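Local atomic coordinates of Hia (Adhesin) (Haemophilus influenzae, PDB entry 3EMF), a protein that is a trimeric autotransporter adhesin of the bacterial outer membrane that probably attaches the bacterium to host cells, this piece being its binding domain HiaBD2. Residues K10-A15 against E28-E33; G37-N42 against R64-V69. All coordinates share one frame; numbering follows the deposited sequence.

Contact 1: K10-A15 against E28-E33; sequences KAYGDA and EKQVQE
Gln30 reaches the 10-15 loop because its CG stands anti to the backbone N (chi1 165°) and the chain then bends at chi2, which turns the carboxamide toward Gly13 and Asp14. Both ends of that amide are used. OE1 accepts from Gly13 N at 2.9 Å, the donor lying well above the carbonyl plane instead of in line with a lone pair. NE2 gives a hydrogen to Asp14 O at 2.6 Å, and here the acceptor sits within 6° of the amide plane. The loop so gripped is a type II beta turn from Ala11 to Asp14, closed by Asp14 N to Ala11 O; Gly13, with a positive phi of 97°, sits at the third position of the turn. Water 1 donates to both Ala11 O and Gln30 OE1, joining the turn's first carbonyl to the same amide.

Beside this polar clasp, Tyr12 packs against Lys29. CB of Lys29 stands over one face of the ring, 3.9 Å from its centroid, in a CH-pi contact, while CD of Lys29 approaches Tyr12 OH at 3.7 Å. The lysine's extended chain carries NZ onward to Ala87 O of the second subunit. With OE1 and NE2 each bonded to the loop, the amide flip is probably fixed, and Gln30 ties helix 24-30 to the beta turn of the N-terminal domain.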
loop_
_atom_site.group_PDB
_atom_site.type_symbol
_atom_site.label_atom_id
_atom_site.label_comp_id
_atom_site.label_asym_id
_atom_site.label_seq_id
_atom_site.Cartn_x
_atom_site.Cartn_y
_atom_site.Cartn_z
ATOM N N LYS A 10 -1.453 -10.039 15.564
ATOM C CA LYS A 10 -2.104 -11.139 14.853
ATOM C C LYS A 10 -2.526 -10.663 13.477
ATOM O O LYS A 10 -2.461 -9.473 13.168
ATOM C CB LYS A 10 -3.344 -11.621 15.607
ATOM C CG LYS A 10 -3.134 -11.876 17.092
ATOM C CD LYS A 10 -4.453 -12.227 17.781
ATOM C CE LYS A 10 -4.272 -12.379 19.290
ATOM N NZ LYS A 10 -3.340 -13.499 19.630
ATOM N N ALA A 11 -2.957 -11.608 12.657
ATOM C CA ALA A 11 -3.522 -11.300 11.365
ATOM C C ALA A 11 -5.033 -11.387 11.475
ATOM O O ALA A 11 -5.568 -12.096 12.323
ATOM C CB ALA A 11 -3.017 -12.297 10.334
ATOM N N TYR A 12 -5.731 -10.674 10.612
ATOM C CA TYR A 12 -7.151 -10.896 10.501
ATOM C C TYR A 12 -7.393 -12.355 10.112
ATOM O O TYR A 12 -6.617 -12.935 9.342
ATOM C CB TYR A 12 -7.744 -9.978 9.462
ATOM C CG TYR A 12 -7.817 -8.558 9.941
ATOM C CD1 TYR A 12 -8.673 -8.202 10.970
ATOM C CD2 TYR A 12 -7.008 -7.574 9.382
ATOM C CE1 TYR A 12 -8.734 -6.894 11.424
ATOM C CE2 TYR A 12 -7.067 -6.272 9.821
ATOM C CZ TYR A 12 -7.928 -5.932 10.834
ATOM O OH TYR A 12 -7.982 -4.620 11.269
ATOM N N GLY A 13 -8.452 -12.938 10.668
ATOM C CA GLY A 13 -8.804 -14.339 10.426
ATOM C C GLY A 13 -8.305 -15.260 11.517
ATOM O O GLY A 13 -8.698 -16.424 11.571
ATOM N N ASP A 14 -7.425 -14.747 12.374
ATOM C CA ASP A 14 -6.874 -15.544 13.463
ATOM C C ASP A 14 -8.024 -15.925 14.396
ATOM O O ASP A 14 -8.889 -15.096 14.696
ATOM C CB ASP A 14 -5.799 -14.746 14.213
ATOM C CG ASP A 14 -4.992 -15.599 15.198
ATOM O OD1 ASP A 14 -5.594 -16.287 16.056
ATOM O OD2 ASP A 14 -3.742 -15.561 15.129
ATOM N N ALA A 15 -8.013 -17.163 14.876
ATOM C CA ALA A 15 -9.133 -17.708 15.651
ATOM C C ALA A 15 -9.376 -17.061 17.012
ATOM O O ALA A 15 -10.510 -17.045 17.492
ATOM C CB ALA A 15 -8.977 -19.216 15.819
ATOM N N GLU A 28 -15.744 -6.738 11.245
ATOM C CA GLU A 28 -16.081 -6.878 9.824
ATOM C C GLU A 28 -14.884 -7.321 8.987
ATOM O O GLU A 28 -15.025 -8.093 8.038
ATOM C CB GLU A 28 -16.672 -5.572 9.259
ATOM C CG GLU A 28 -18.062 -5.229 9.805
ATOM C CD GLU A 28 -18.689 -3.983 9.165
ATOM O OE1 GLU A 28 -17.945 -3.086 8.702
ATOM O OE2 GLU A 28 -19.938 -3.908 9.129
ATOM N N LYS A 29 -13.702 -6.837 9.336
ATOM C CA LYS A 29 -12.504 -7.277 8.656
ATOM C C LYS A 29 -12.117 -8.694 9.069
ATOM O O LYS A 29 -11.686 -9.499 8.248
ATOM C CB LYS A 29 -11.340 -6.317 8.927
ATOM C CG LYS A 29 -11.590 -4.949 8.311
ATOM C CD LYS A 29 -10.456 -3.944 8.629
ATOM C CE LYS A 29 -10.847 -2.528 8.186
ATOM N NZ LYS A 29 -9.692 -1.541 8.264
ATOM N N GLN A 30 -12.258 -8.975 10.352
ATOM C CA GLN A 30 -11.866 -10.267 10.900
ATOM C C GLN A 30 -12.546 -11.431 10.184
ATOM O O GLN A 30 -11.934 -12.495 9.999
ATOM C CB GLN A 30 -12.147 -10.291 12.406
ATOM C CG GLN A 30 -12.127 -11.676 13.052
ATOM C CD GLN A 30 -10.734 -12.244 13.228
ATOM O OE1 GLN A 30 -9.743 -11.624 12.854
ATOM N NE2 GLN A 30 -10.659 -13.469 13.769
ATOM N N VAL A 31 -13.794 -11.236 9.756
ATOM C CA VAL A 31 -14.601 -12.347 9.208
ATOM C C VAL A 31 -14.620 -12.434 7.686
ATOM O O VAL A 31 -15.216 -13.370 7.120
ATOM C CB VAL A 31 -16.070 -12.279 9.679
ATOM C CG1 VAL A 31 -16.162 -12.408 11.185
ATOM C CG2 VAL A 31 -16.729 -10.971 9.190
ATOM N N GLN A 32 -13.982 -11.469 7.016
ATOM C CA GLN A 32 -13.902 -11.478 5.556
ATOM C C GLN A 32 -12.635 -12.155 5.006
ATOM O O GLN A 32 -11.516 -11.789 5.374
ATOM C CB GLN A 32 -14.001 -10.046 5.014
ATOM C CG GLN A 32 -15.373 -9.421 5.169
ATOM C CD GLN A 32 -15.411 -8.007 4.616
ATOM O OE1 GLN A 32 -15.608 -7.805 3.417
ATOM N NE2 GLN A 32 -15.218 -7.021 5.491
ATOM N N GLU A 33 -12.818 -13.128 4.112
ATOM C CA GLU A 33 -11.693 -13.814 3.486
ATOM C C GLU A 33 -10.744 -12.807 2.819
ATOM O O GLU A 33 -9.548 -13.045 2.735
ATOM C CB GLU A 33 -12.168 -14.839 2.440
ATOM C CG GLU A 33 -12.970 -16.015 3.013
HETATM O O HOH W 1 -7.261 -10.828 14.204
HETATM O O HOH W 2 -12.307 -14.855 16.432
#

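Contact 2: G37-N42 against R64-V69; sequences GLLNLN and RKLGWV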
loop_
_atom_site.group_PDB
_atom_site.type_symbol
_atom_site.label_atom_id
_atom_site.label_comp_id
_atom_site.label_asym_id
_atom_site.label_seq_id
_atom_site.Cartn_x
_atom_site.Cartn_y
_atom_site.Cartn_z
ATOM N N GLY A 37 -5.191 -12.837 6.753
ATOM C CA GLY A 37 -3.742 -12.831 6.654
ATOM C C GLY A 37 -3.115 -11.438 6.636
ATOM O O GLY A 37 -1.902 -11.305 6.738
ATOM N N LEU A 38 -3.918 -10.391 6.496
ATOM C CA LEU A 38 -3.360 -9.043 6.631
ATOM C C LEU A 38 -3.145 -8.770 8.112
ATOM O O LEU A 38 -3.880 -9.283 8.948
ATOM C CB LEU A 38 -4.289 -7.978 6.028
ATOM C CG LEU A 38 -4.557 -8.032 4.524
ATOM C CD1 LEU A 38 -5.447 -6.855 4.065
ATOM C CD2 LEU A 38 -3.241 -8.033 3.773
ATOM N N LEU A 39 -2.150 -7.946 8.424
ATOM C CA LEU A 39 -1.809 -7.628 9.799
ATOM C C LEU A 39 -2.980 -6.935 10.472
ATOM O O LEU A 39 -3.619 -6.048 9.899
ATOM C CB LEU A 39 -0.567 -6.725 9.841
ATOM C CG LEU A 39 0.278 -6.698 11.120
ATOM C CD1 LEU A 39 0.755 -8.112 11.464
ATOM C CD2 LEU A 39 1.471 -5.745 10.941
ATOM N N ASN A 40 -3.277 -7.355 11.690
ATOM C CA ASN A 40 -4.284 -6.677 12.474
ATOM C C ASN A 40 -3.608 -5.649 13.388
ATOM O O ASN A 40 -3.152 -5.974 14.470
ATOM C CB ASN A 40 -5.115 -7.659 13.297
ATOM C CG ASN A 40 -6.218 -6.955 14.057
ATOM O OD1 ASN A 40 -6.286 -5.723 14.046
ATOM N ND2 ASN A 40 -7.091 -7.720 14.711
ATOM N N LEU A 41 -3.531 -4.411 12.932
ATOM C CA LEU A 41 -2.807 -3.398 13.682
ATOM C C LEU A 41 -3.644 -2.799 14.806
ATOM O O LEU A 41 -3.105 -2.231 15.754
ATOM C CB LEU A 41 -2.290 -2.303 12.738
ATOM C CG LEU A 41 -1.048 -2.678 11.931
ATOM C CD1 LEU A 41 -0.684 -1.556 10.964
ATOM C CD2 LEU A 41 0.125 -2.988 12.852
ATOM N N ASN A 42 -4.959 -2.946 14.718
ATOM C CA ASN A 42 -5.848 -2.210 15.612
ATOM C C ASN A 42 -6.547 -3.057 16.674
ATOM O O ASN A 42 -7.625 -2.693 17.150
ATOM C CB ASN A 42 -6.884 -1.455 14.787
ATOM C CG ASN A 42 -7.438 -0.252 15.517
ATOM O OD1 ASN A 42 -8.624 0.063 15.409
ATOM N ND2 ASN A 42 -6.585 0.420 16.281
ATOM N N ARG A 64 5.503 -8.381 5.960
ATOM C CA ARG A 64 5.026 -9.360 5.001
ATOM C C ARG A 64 3.512 -9.482 5.063
ATOM O O ARG A 64 2.907 -10.131 4.226
ATOM C CB ARG A 64 5.687 -10.723 5.233
ATOM C CG ARG A 64 7.192 -10.709 4.991
ATOM C CD ARG A 64 7.817 -12.083 5.111
ATOM N NE ARG A 64 9.183 -12.054 4.601
ATOM C CZ ARG A 64 10.249 -12.448 5.280
ATOM N NH1 ARG A 64 10.116 -12.942 6.507
ATOM N NH2 ARG A 64 11.449 -12.364 4.726
ATOM N N LYS A 65 2.904 -8.850 6.059
ATOM C CA LYS A 65 1.455 -8.923 6.218
ATOM C C LYS A 65 0.774 -7.578 6.005
ATOM O O LYS A 65 -0.429 -7.442 6.225
ATOM C CB LYS A 65 1.099 -9.462 7.601
ATOM C CG LYS A 65 1.602 -10.860 7.859
ATOM C CD LYS A 65 0.987 -11.381 9.156
ATOM C CE LYS A 65 1.344 -12.853 9.374
ATOM N NZ LYS A 65 2.821 -13.071 9.422
ATOM N N LEU A 66 1.536 -6.599 5.549
ATOM C CA LEU A 66 0.976 -5.298 5.205
ATOM C C LEU A 66 0.267 -5.320 3.858
ATOM O O LEU A 66 0.653 -6.040 2.938
ATOM C CB LEU A 66 2.090 -4.255 5.163
ATOM C CG LEU A 66 2.812 -3.921 6.465
ATOM C CD1 LEU A 66 3.905 -2.880 6.151
ATOM C CD2 LEU A 66 1.860 -3.394 7.503
ATOM N N GLY A 67 -0.775 -4.517 3.734
ATOM C CA GLY A 67 -1.490 -4.477 2.486
ATOM C C GLY A 67 -2.795 -3.740 2.590
ATOM O O GLY A 67 -3.175 -3.267 3.659
ATOM N N TRP A 68 -3.458 -3.603 1.454
ATOM C CA TRP A 68 -4.790 -3.036 1.427
ATOM C C TRP A 68 -5.649 -3.930 0.545
ATOM O O TRP A 68 -5.128 -4.733 -0.237
ATOM C CB TRP A 68 -4.762 -1.576 0.912
ATOM C CG TRP A 68 -4.001 -1.356 -0.354
ATOM C CD1 TRP A 68 -2.635 -1.221 -0.495
ATOM C CD2 TRP A 68 -4.554 -1.205 -1.670
ATOM N NE1 TRP A 68 -2.326 -1.005 -1.815
ATOM C CE2 TRP A 68 -3.485 -0.978 -2.551
ATOM C CE3 TRP A 68 -5.855 -1.227 -2.184
ATOM C CZ2 TRP A 68 -3.675 -0.796 -3.925
ATOM C CZ3 TRP A 68 -6.039 -1.044 -3.543
ATOM C CH2 TRP A 68 -4.959 -0.823 -4.394
ATOM N N VAL A 69 -6.960 -3.783 0.661
ATOM C CA VAL A 69 -7.874 -4.633 -0.087
ATOM C C VAL A 69 -8.396 -3.941 -1.346
ATOM O O VAL A 69 -8.825 -2.785 -1.315
ATOM C CB VAL A 69 -9.041 -5.088 0.798
ATOM C CG1 VAL A 69 -10.024 -5.883 -0.011
ATOM C CG2 VAL A 69 -8.517 -5.906 1.991
#
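Leu39 N donates to Lys65 O at 2.8 Å, with an N-H...O angle of 158°, and this backbone bond joins a loop of the N-terminal part of the binding domain to the chain entering the first strand of the Trp-ring domain. The same carbonyl also receives a CA-H...O contact from Leu38 CA at 3.4 Å, so two neighbouring residues converge on one oxygen.

Around that oxygen the side chains divide the work. Leu39, its CG anti to the backbone N (chi1 -157°), crosses Lys65 at about a right angle: the two CB atoms approach to 3.9 Å, and Leu39 CD1 meets CD of the lysine. Its other methyl, CD2, lies 4.2 Å from Leu66 CD2, where the two leucines run side by side and point the same way. Leu38 sends its branches to different targets, CD1 to Val69 CG2 at 3.8 Å and CD2 beside Lys65 O and 4.2 Å from Gly67 CA. Gly67 itself has a backbone conformation that suits glycine.

Further out, Leu38 rests on Gln83 and Lys85 of strand 80-85, the antiparallel partner of strand 67-74. Other subunits of the trimer reach the contact: His86 of the second subunit bonds through NE2 to Leu39 O and through ND1 to Gly67 N, and the Trp68 rings of the three chains meet edge to face, consistent with the ring that names the domain. On the Gly37 side, the Lys65 chain passes Gly37 O, with CB, CG and CD all lying near that oxygen and CB closest at 3.6 Å.

Overall arrangement
Contact 1 and contact 2 follow each other along the chain, with centres about 10 Å apart, and they meet through the 10-15 and 37-42 loops. Backbone hydrogen bonds join these loops, among them Lys10 O to Asn40 N at 2.7 Å and Tyr12 N to Leu38 O at 2.9 Å, both probable. Segment 10-15 therefore bonds to helix 24-30 in contact 1 and to the loop that contact 2 fastens to 64-69, giving a continuous path from the N-terminal domain into the Trp-ring domain. Both contacts also touch the second subunit, contact 1 near Ala87 and contact 2 at the adjacent His86, so one short region of that chain abuts both.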